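Local coordinates for protein prephenate dehydratase (Arthrobacter aurescens, PDB 3MWB) that probably catalyses the decarboxylating dehydration of prephenate to 3-phenylpyruvate in phenylalanine biosynthesis and binds L-phenylalanine, at residues V7-Q15 with A32-A43; P14-A22 with A154-A162. One frame throughout, in Å; residues are numbered along the deposited sequence.

Contact 1: V7-Q15 with A32-A43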
loop_
_atom_site.group_PDB
_atom_site.type_symbol
_atom_site.label_atom_id
_atom_site.label_comp_id
_atom_site.label_asym_id
_atom_site.label_seq_id
_atom_site.Cartn_x
_atom_site.Cartn_y
_atom_site.Cartn_z
ATOM N N VAL A 7 -33.584 34.741 -8.118
ATOM C CA VAL A 7 -32.757 33.508 -8.374
ATOM C C VAL A 7 -32.490 33.200 -9.866
ATOM O O VAL A 7 -33.417 33.074 -10.668
ATOM C CB VAL A 7 -33.314 32.268 -7.586
ATOM C CG1 VAL A 7 -34.833 32.369 -7.386
ATOM C CG2 VAL A 7 -32.911 30.935 -8.241
ATOM N N THR A 8 -31.212 33.068 -10.226
ATOM C CA THR A 8 -30.821 32.994 -11.624
ATOM C C THR A 8 -29.964 31.760 -11.883
ATOM O O THR A 8 -28.960 31.555 -11.227
ATOM C CB THR A 8 -30.013 34.254 -12.041
ATOM O OG1 THR A 8 -30.743 35.439 -11.696
ATOM C CG2 THR A 8 -29.734 34.260 -13.537
ATOM N N TYR A 9 -30.371 30.952 -12.844
ATOM C CA TYR A 9 -29.581 29.822 -13.262
ATOM C C TYR A 9 -29.037 30.046 -14.646
ATOM O O TYR A 9 -29.699 30.656 -15.491
ATOM C CB TYR A 9 -30.444 28.570 -13.299
ATOM C CG TYR A 9 -30.917 28.109 -11.957
ATOM C CD1 TYR A 9 -30.008 27.745 -10.964
ATOM C CD2 TYR A 9 -32.281 28.019 -11.673
ATOM C CE1 TYR A 9 -30.445 27.314 -9.725
ATOM C CE2 TYR A 9 -32.725 27.590 -10.428
ATOM C CZ TYR A 9 -31.803 27.238 -9.465
ATOM O OH TYR A 9 -32.235 26.801 -8.239
ATOM N N THR A 10 -27.829 29.553 -14.880
ATOM C CA THR A 10 -27.352 29.353 -16.216
ATOM C C THR A 10 -27.305 27.840 -16.486
ATOM O O THR A 10 -27.413 27.032 -15.567
ATOM C CB THR A 10 -25.976 29.990 -16.460
ATOM O OG1 THR A 10 -24.991 29.364 -15.629
ATOM C CG2 THR A 10 -26.013 31.509 -16.163
ATOM N N PHE A 11 -27.163 27.483 -17.752
ATOM C CA PHE A 11 -27.047 26.096 -18.173
ATOM C C PHE A 11 -26.450 26.071 -19.556
ATOM O O PHE A 11 -26.427 27.098 -20.257
ATOM C CB PHE A 11 -28.397 25.365 -18.158
ATOM C CG PHE A 11 -29.425 25.924 -19.107
ATOM C CD1 PHE A 11 -30.163 27.057 -18.773
ATOM C CD2 PHE A 11 -29.671 25.305 -20.330
ATOM C CE1 PHE A 11 -31.116 27.552 -19.636
ATOM C CE2 PHE A 11 -30.629 25.799 -21.204
ATOM C CZ PHE A 11 -31.350 26.922 -20.861
ATOM N N LEU A 12 -25.956 24.896 -19.939
ATOM C CA LEU A 12 -25.408 24.697 -21.261
ATOM C C LEU A 12 -26.567 24.745 -22.258
ATOM O O LEU A 12 -27.465 23.911 -22.216
ATOM C CB LEU A 12 -24.663 23.358 -21.345
ATOM C CG LEU A 12 -23.943 23.038 -22.663
ATOM C CD1 LEU A 12 -22.849 24.061 -22.993
ATOM C CD2 LEU A 12 -23.343 21.630 -22.627
ATOM N N GLY A 13 -26.556 25.757 -23.115
ATOM C CA GLY A 13 -27.632 25.954 -24.069
ATOM C C GLY A 13 -27.390 25.174 -25.341
ATOM O O GLY A 13 -26.425 24.398 -25.426
ATOM N N PRO A 14 -28.254 25.382 -26.348
ATOM C CA PRO A 14 -29.355 26.342 -26.301
ATOM C C PRO A 14 -30.580 25.831 -25.516
ATOM O O PRO A 14 -30.506 24.811 -24.848
ATOM C CB PRO A 14 -29.685 26.564 -27.788
ATOM C CG PRO A 14 -29.244 25.266 -28.479
ATOM C CD PRO A 14 -28.262 24.568 -27.578
ATOM N N GLN A 15 -31.695 26.556 -25.585
ATOM C CA GLN A 15 -32.922 26.106 -24.938
ATOM C C GLN A 15 -33.419 24.802 -25.590
ATOM O O GLN A 15 -33.146 24.531 -26.766
ATOM C CB GLN A 15 -33.988 27.220 -24.925
ATOM C CG GLN A 15 -33.596 28.413 -24.022
ATOM C CD GLN A 15 -34.709 29.444 -23.806
ATOM O OE1 GLN A 15 -35.727 29.438 -24.499
ATOM N NE2 GLN A 15 -34.506 30.340 -22.833
ATOM N N ALA A 32 -38.048 30.068 -12.164
ATOM C CA ALA A 32 -36.845 30.881 -11.987
ATOM C C ALA A 32 -36.276 31.341 -13.332
ATOM O O ALA A 32 -36.679 30.850 -14.392
ATOM C CB ALA A 32 -35.793 30.118 -11.206
ATOM N N THR A 33 -35.352 32.293 -13.281
ATOM C CA THR A 33 -34.699 32.787 -14.482
ATOM C C THR A 33 -33.695 31.739 -14.945
ATOM O O THR A 33 -32.820 31.325 -14.181
ATOM C CB THR A 33 -34.023 34.151 -14.228
ATOM O OG1 THR A 33 -35.006 35.091 -13.776
ATOM C CG2 THR A 33 -33.397 34.700 -15.495
ATOM N N ARG A 34 -33.861 31.274 -16.175
ATOM C CA ARG A 34 -32.950 30.288 -16.759
ATOM C C ARG A 34 -32.269 30.865 -17.997
ATOM O O ARG A 34 -32.902 31.143 -19.005
ATOM C CB ARG A 34 -33.672 28.969 -17.070
ATOM C CG ARG A 34 -34.453 28.402 -15.893
ATOM C CD ARG A 34 -35.216 27.127 -16.248
ATOM N NE ARG A 34 -36.081 27.267 -17.425
ATOM C CZ ARG A 34 -37.301 27.809 -17.418
ATOM N NH1 ARG A 34 -37.842 28.267 -16.292
ATOM N NH2 ARG A 34 -37.992 27.876 -18.550
ATOM N N ILE A 35 -30.959 31.032 -17.894
ATOM C CA ILE A 35 -30.150 31.643 -18.944
ATOM C C ILE A 35 -29.372 30.571 -19.713
ATOM O O ILE A 35 -28.514 29.899 -19.130
ATOM C CB ILE A 35 -29.137 32.640 -18.344
ATOM C CG1 ILE A 35 -29.842 33.681 -17.466
ATOM C CG2 ILE A 35 -28.308 33.304 -19.446
ATOM C CD1 ILE A 35 -30.910 34.434 -18.185
ATOM N N PRO A 36 -29.658 30.408 -21.018
ATOM C CA PRO A 36 -28.833 29.455 -21.774
ATOM C C PRO A 36 -27.487 30.061 -22.136
ATOM O O PRO A 36 -27.412 31.243 -22.480
ATOM C CB PRO A 36 -29.642 29.222 -23.052
ATOM C CG PRO A 36 -30.420 30.481 -23.230
ATOM C CD PRO A 36 -30.741 30.981 -21.845
ATOM N N CYS A 37 -26.431 29.267 -22.039
ATOM C CA CYS A 37 -25.101 29.770 -22.351
ATOM C C CYS A 37 -24.493 28.919 -23.439
ATOM O O CYS A 37 -24.794 27.737 -23.539
ATOM C CB CYS A 37 -24.207 29.787 -21.114
ATOM S SG CYS A 37 -24.771 30.928 -19.864
ATOM N N THR A 38 -23.640 29.552 -24.240
ATOM C CA THR A 38 -22.968 28.935 -25.385
ATOM C C THR A 38 -22.218 27.661 -25.002
ATOM O O THR A 38 -22.287 26.655 -25.708
ATOM C CB THR A 38 -21.926 29.912 -25.992
ATOM O OG1 THR A 38 -22.583 31.086 -26.483
ATOM C CG2 THR A 38 -21.188 29.257 -27.129
ATOM N N ASN A 39 -21.459 27.731 -23.910
ATOM C CA ASN A 39 -20.663 26.589 -23.471
ATOM C C ASN A 39 -20.595 26.475 -21.959
ATOM O O ASN A 39 -21.094 27.344 -21.232
ATOM C CB ASN A 39 -19.262 26.584 -24.140
ATOM C CG ASN A 39 -18.483 27.854 -23.897
ATOM O OD1 ASN A 39 -18.573 28.457 -22.836
ATOM N ND2 ASN A 39 -17.694 28.270 -24.893
ATOM N N VAL A 40 -20.016 25.374 -21.483
ATOM C CA VAL A 40 -19.851 25.176 -20.060
ATOM C C VAL A 40 -19.064 26.303 -19.377
ATOM O O VAL A 40 -19.467 26.748 -18.294
ATOM C CB VAL A 40 -19.262 23.760 -19.741
ATOM C CG1 VAL A 40 -18.628 23.726 -18.366
ATOM C CG2 VAL A 40 -20.377 22.720 -19.869
ATOM N N ASN A 41 -17.960 26.757 -19.978
ATOM C CA ASN A 41 -17.185 27.804 -19.330
ATOM C C ASN A 41 -18.005 29.077 -19.146
ATOM O O ASN A 41 -18.012 29.642 -18.062
ATOM C CB ASN A 41 -15.862 28.124 -20.027
ATOM C CG ASN A 41 -14.926 28.939 -19.117
ATOM O OD1 ASN A 41 -14.534 28.474 -18.027
ATOM N ND2 ASN A 41 -14.604 30.167 -19.530
ATOM N N THR A 42 -18.712 29.495 -20.196
ATOM C CA THR A 42 -19.579 30.674 -20.142
ATOM C C THR A 42 -20.644 30.530 -19.063
ATOM O O THR A 42 -20.935 31.500 -18.345
ATOM C CB THR A 42 -20.212 30.966 -21.517
ATOM O OG1 THR A 42 -19.166 31.288 -22.442
ATOM C CG2 THR A 42 -21.156 32.169 -21.444
ATOM N N ALA A 43 -21.214 29.328 -18.933
ATOM C CA ALA A 43 -22.200 29.072 -17.868
ATOM C C ALA A 43 -21.587 29.325 -16.494
ATOM O O ALA A 43 -22.189 30.000 -15.635
ATOM C CB ALA A 43 -22.764 27.628 -17.950
HETATM O O HOH W 1 -24.235 25.151 -26.656
#
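Strands 8-12 and 33-37 run parallel, their directions 29° apart and their axes 4.6 Å apart at closest approach, with Thr8 beside Thr33. Tyr9 and Phe11 each donate an N-H and accept one at O: Tyr9 N meets Thr33 O at 2.8 Å and almost straight (175°), and Ile35 N meets Tyr9 O at 2.7 Å. Beyond the strand, Gly13 N reaches Cys37 O at 2.7 Å in the carbonyl plane. These are the two strands of a right-handed beta-alpha-beta crossover through helix 18-23; strand 33-37 forms the edge of its mixed sheet within the chain, with 54-60 on the far side of 8-12. On the face bearing Phe11, Pro36 CA lies over one face of the ring, offset toward the rim, a CH-pi contact 3.9 Å from the centroid. Phe11 CG stands between backbone N and carbonyl carbon (chi1 63°), which brings CZ to 3.6 Å from Pro36 CB. On the other face, Thr10 OG1 donates to Ala43 O (2.9 Å) from above the carbonyl plane, tying the strand to helix 40-48. Leu12 CD1 presses on Asn39 CA at 3.4 Å, at the helix start that Asn39 OD1 caps by accepting from Thr42 N.

Contact 2: P14-A22 with A154-A162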
loop_
_atom_site.group_PDB
_atom_site.type_symbol
_atom_site.label_atom_id
_atom_site.label_comp_id
_atom_site.label_asym_id
_atom_site.label_seq_id
_atom_site.Cartn_x
_atom_site.Cartn_y
_atom_site.Cartn_z
ATOM N N PRO A 14 -28.254 25.382 -26.348
ATOM C CA PRO A 14 -29.355 26.342 -26.301
ATOM C C PRO A 14 -30.580 25.831 -25.516
ATOM O O PRO A 14 -30.506 24.811 -24.848
ATOM C CB PRO A 14 -29.685 26.564 -27.788
ATOM C CG PRO A 14 -29.244 25.266 -28.479
ATOM C CD PRO A 14 -28.262 24.568 -27.578
ATOM N N GLN A 15 -31.695 26.556 -25.585
ATOM C CA GLN A 15 -32.922 26.106 -24.938
ATOM C C GLN A 15 -33.419 24.802 -25.590
ATOM O O GLN A 15 -33.146 24.531 -26.766
ATOM C CB GLN A 15 -33.988 27.220 -24.925
ATOM C CG GLN A 15 -33.596 28.413 -24.022
ATOM C CD GLN A 15 -34.709 29.444 -23.806
ATOM O OE1 GLN A 15 -35.727 29.438 -24.499
ATOM N NE2 GLN A 15 -34.506 30.340 -22.833
ATOM N N GLY A 16 -34.097 23.963 -24.809
ATOM C CA GLY A 16 -34.710 22.744 -25.361
ATOM C C GLY A 16 -33.822 21.513 -25.426
ATOM O O GLY A 16 -34.268 20.424 -25.855
ATOM N N THR A 17 -32.567 21.673 -25.002
ATOM C CA THR A 17 -31.641 20.541 -24.881
ATOM C C THR A 17 -32.017 19.639 -23.706
ATOM O O THR A 17 -32.861 19.985 -22.871
ATOM C CB THR A 17 -30.181 21.022 -24.652
ATOM O OG1 THR A 17 -30.163 21.955 -23.562
ATOM C CG2 THR A 17 -29.631 21.729 -25.908
ATOM N N PHE A 18 -31.368 18.477 -23.635
ATOM C CA PHE A 18 -31.467 17.626 -22.462
ATOM C C PHE A 18 -30.986 18.350 -21.200
ATOM O O PHE A 18 -31.538 18.161 -20.119
ATOM C CB PHE A 18 -30.691 16.316 -22.696
ATOM C CG PHE A 18 -31.399 15.382 -23.613
ATOM C CD1 PHE A 18 -31.301 15.539 -25.007
ATOM C CD2 PHE A 18 -32.230 14.388 -23.097
ATOM C CE1 PHE A 18 -32.000 14.679 -25.869
ATOM C CE2 PHE A 18 -32.928 13.525 -23.946
ATOM C CZ PHE A 18 -32.804 13.669 -25.336
ATOM N N THR A 19 -29.980 19.206 -21.351
ATOM C CA THR A 19 -29.512 20.016 -20.221
ATOM C C THR A 19 -30.622 20.899 -19.628
ATOM O O THR A 19 -30.828 20.883 -18.415
ATOM C CB THR A 19 -28.267 20.834 -20.581
ATOM O OG1 THR A 19 -27.327 19.986 -21.263
ATOM C CG2 THR A 19 -27.601 21.382 -19.334
ATOM N N GLU A 20 -31.329 21.655 -20.459
ATOM C CA GLU A 20 -32.432 22.469 -19.938
ATOM C C GLU A 20 -33.480 21.601 -19.230
ATOM O O GLU A 20 -33.889 21.898 -18.106
ATOM C CB GLU A 20 -33.097 23.318 -21.020
ATOM C CG GLU A 20 -34.295 24.081 -20.463
ATOM C CD GLU A 20 -34.707 25.295 -21.273
ATOM O OE1 GLU A 20 -34.894 25.190 -22.509
ATOM O OE2 GLU A 20 -34.869 26.357 -20.643
ATOM N N ALA A 21 -33.900 20.528 -19.903
ATOM C CA ALA A 21 -34.856 19.568 -19.335
ATOM C C ALA A 21 -34.467 19.155 -17.919
ATOM O O ALA A 21 -35.320 19.032 -17.058
ATOM C CB ALA A 21 -35.005 18.338 -20.247
ATOM N N ALA A 22 -33.165 18.980 -17.693
ATOM C CA ALA A 22 -32.611 18.609 -16.386
ATOM C C ALA A 22 -32.690 19.730 -15.351
ATOM O O ALA A 22 -33.042 19.491 -14.204
ATOM C CB ALA A 22 -31.169 18.151 -16.546
ATOM N N ALA A 154 -35.498 15.380 -37.148
ATOM C CA ALA A 154 -34.493 15.555 -36.095
ATOM C C ALA A 154 -34.754 14.590 -34.929
ATOM O O ALA A 154 -35.871 14.111 -34.745
ATOM C CB ALA A 154 -34.459 16.999 -35.608
ATOM N N ILE A 155 -33.701 14.282 -34.185
ATOM C CA ILE A 155 -33.804 13.474 -32.990
ATOM C C ILE A 155 -33.442 14.377 -31.834
ATOM O O ILE A 155 -32.357 14.969 -31.803
ATOM C CB ILE A 155 -32.871 12.251 -33.042
ATOM C CG1 ILE A 155 -33.280 11.336 -34.203
ATOM C CG2 ILE A 155 -32.932 11.490 -31.729
ATOM C CD1 ILE A 155 -32.293 10.206 -34.477
ATOM N N CYS A 156 -34.369 14.490 -30.890
ATOM C CA CYS A 156 -34.254 15.478 -29.841
ATOM C C CYS A 156 -34.975 15.020 -28.570
ATOM O O CYS A 156 -35.478 13.894 -28.512
ATOM C CB CYS A 156 -34.848 16.792 -30.342
ATOM S SG CYS A 156 -36.575 16.622 -30.807
ATOM N N ALA A 157 -35.025 15.912 -27.583
ATOM C CA ALA A 157 -35.736 15.694 -26.317
ATOM C C ALA A 157 -37.249 15.877 -26.448
ATOM O O ALA A 157 -37.718 16.631 -27.310
ATOM C CB ALA A 157 -35.182 16.642 -25.223
ATOM N N PRO A 158 -38.029 15.174 -25.606
ATOM C CA PRO A 158 -39.459 15.471 -25.548
ATOM C C PRO A 158 -39.747 16.941 -25.207
ATOM O O PRO A 158 -40.740 17.485 -25.684
ATOM C CB PRO A 158 -39.964 14.541 -24.435
ATOM C CG PRO A 158 -39.056 13.369 -24.520
ATOM C CD PRO A 158 -37.697 13.961 -24.834
ATOM N N LEU A 159 -38.873 17.572 -24.415
ATOM C CA LEU A 159 -39.036 18.981 -24.036
ATOM C C LEU A 159 -39.324 19.876 -25.244
ATOM O O LEU A 159 -40.351 20.554 -25.281
ATOM C CB LEU A 159 -37.811 19.515 -23.264
ATOM C CG LEU A 159 -37.790 21.031 -22.963
ATOM C CD1 LEU A 159 -39.040 21.486 -22.190
ATOM C CD2 LEU A 159 -36.523 21.470 -22.219
ATOM N N ILE A 160 -38.424 19.865 -26.225
ATOM C CA ILE A 160 -38.517 20.798 -27.346
ATOM C C ILE A 160 -39.697 20.486 -28.285
ATOM O O ILE A 160 -40.281 21.403 -28.895
ATOM C CB ILE A 160 -37.151 20.980 -28.082
ATOM C CG1 ILE A 160 -37.160 22.265 -28.925
ATOM C CG2 ILE A 160 -36.767 19.727 -28.883
ATOM C CD1 ILE A 160 -35.816 22.926 -29.071
ATOM N N ALA A 161 -40.062 19.206 -28.377
ATOM C CA ALA A 161 -41.246 18.824 -29.122
ATOM C C ALA A 161 -42.495 19.416 -28.459
ATOM O O ALA A 161 -43.319 20.009 -29.144
ATOM C CB ALA A 161 -41.357 17.320 -29.252
ATOM N N ALA A 162 -42.608 19.287 -27.134
ATOM C CA ALA A 162 -43.749 19.838 -26.389
ATOM C C ALA A 162 -43.855 21.366 -26.465
ATOM O O ALA A 162 -44.933 21.928 -26.288
ATOM C CB ALA A 162 -43.713 19.385 -24.932
HETATM O O HOH W 2 -33.734 18.442 -27.744
#
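Phe18 offers one ring face to Ala157, whose CB sits over the ring centre, 3.8 Å from the centroid and 12° off the normal, a CH-pi contact. With an alanine at Phe18, the Ala157 methyl would probably lose the ring face it sits over, opening a gap beside helix 158-163. Leu159 comes in at about a right angle to the Glu20 chain: with CG opposite the backbone N (chi1 173°), its CD2 reaches Ala21 N at 3.6 Å and Glu20 CG at 3.9 Å. Ile160 rests CB against Gly16 O and CD1 near Gly16 CA, at a residue whose backbone angles (phi 87°) call for glycine. Gly16 N donates to Glu20 OE1 (2.7 Å), fixing the type II turn. A water bridges Gly16 O and Ala157 N. This sets the loop and helix after the first strand of one mixed sheet against a strand end and helix of the other, consistent with a two-lobed periplasmic-binding-protein-like fold. Ile160 lies near Gln164 and Leu167, which with Ala161 bind magnesium in a structure of this protein, an ion absent here. Helix 137-143 adds Ala138 and Met142 against Ile160, while Phe92 meets the Phe18 ring and strand 93-96 flanks 153-156.

From the N terminus, strand 8-12 leads through Pro14 and Gln15, which both contacts share, into helix 18-23 and then strand 33-37, where contact 1 closes a short loop of 16 residues. Contact 2 starts at the shared Pro14 and Gln15 and runs into that loop, but closes only at 154-162, after 131 intervening residues, so the two cross along the chain. Contact 1 joins neighbours within the sheet that contains 8-12, 33-37 and 54-60; contact 2 brings the helix of the same crossover against the end of strand 153-156, in the other mixed sheet, and helix 158-163. They meet at Glu20, whose CB packs 3.5 Å from Phe11 CE2 and whose OE2 forms a long, weak ion pair with Arg34 NE.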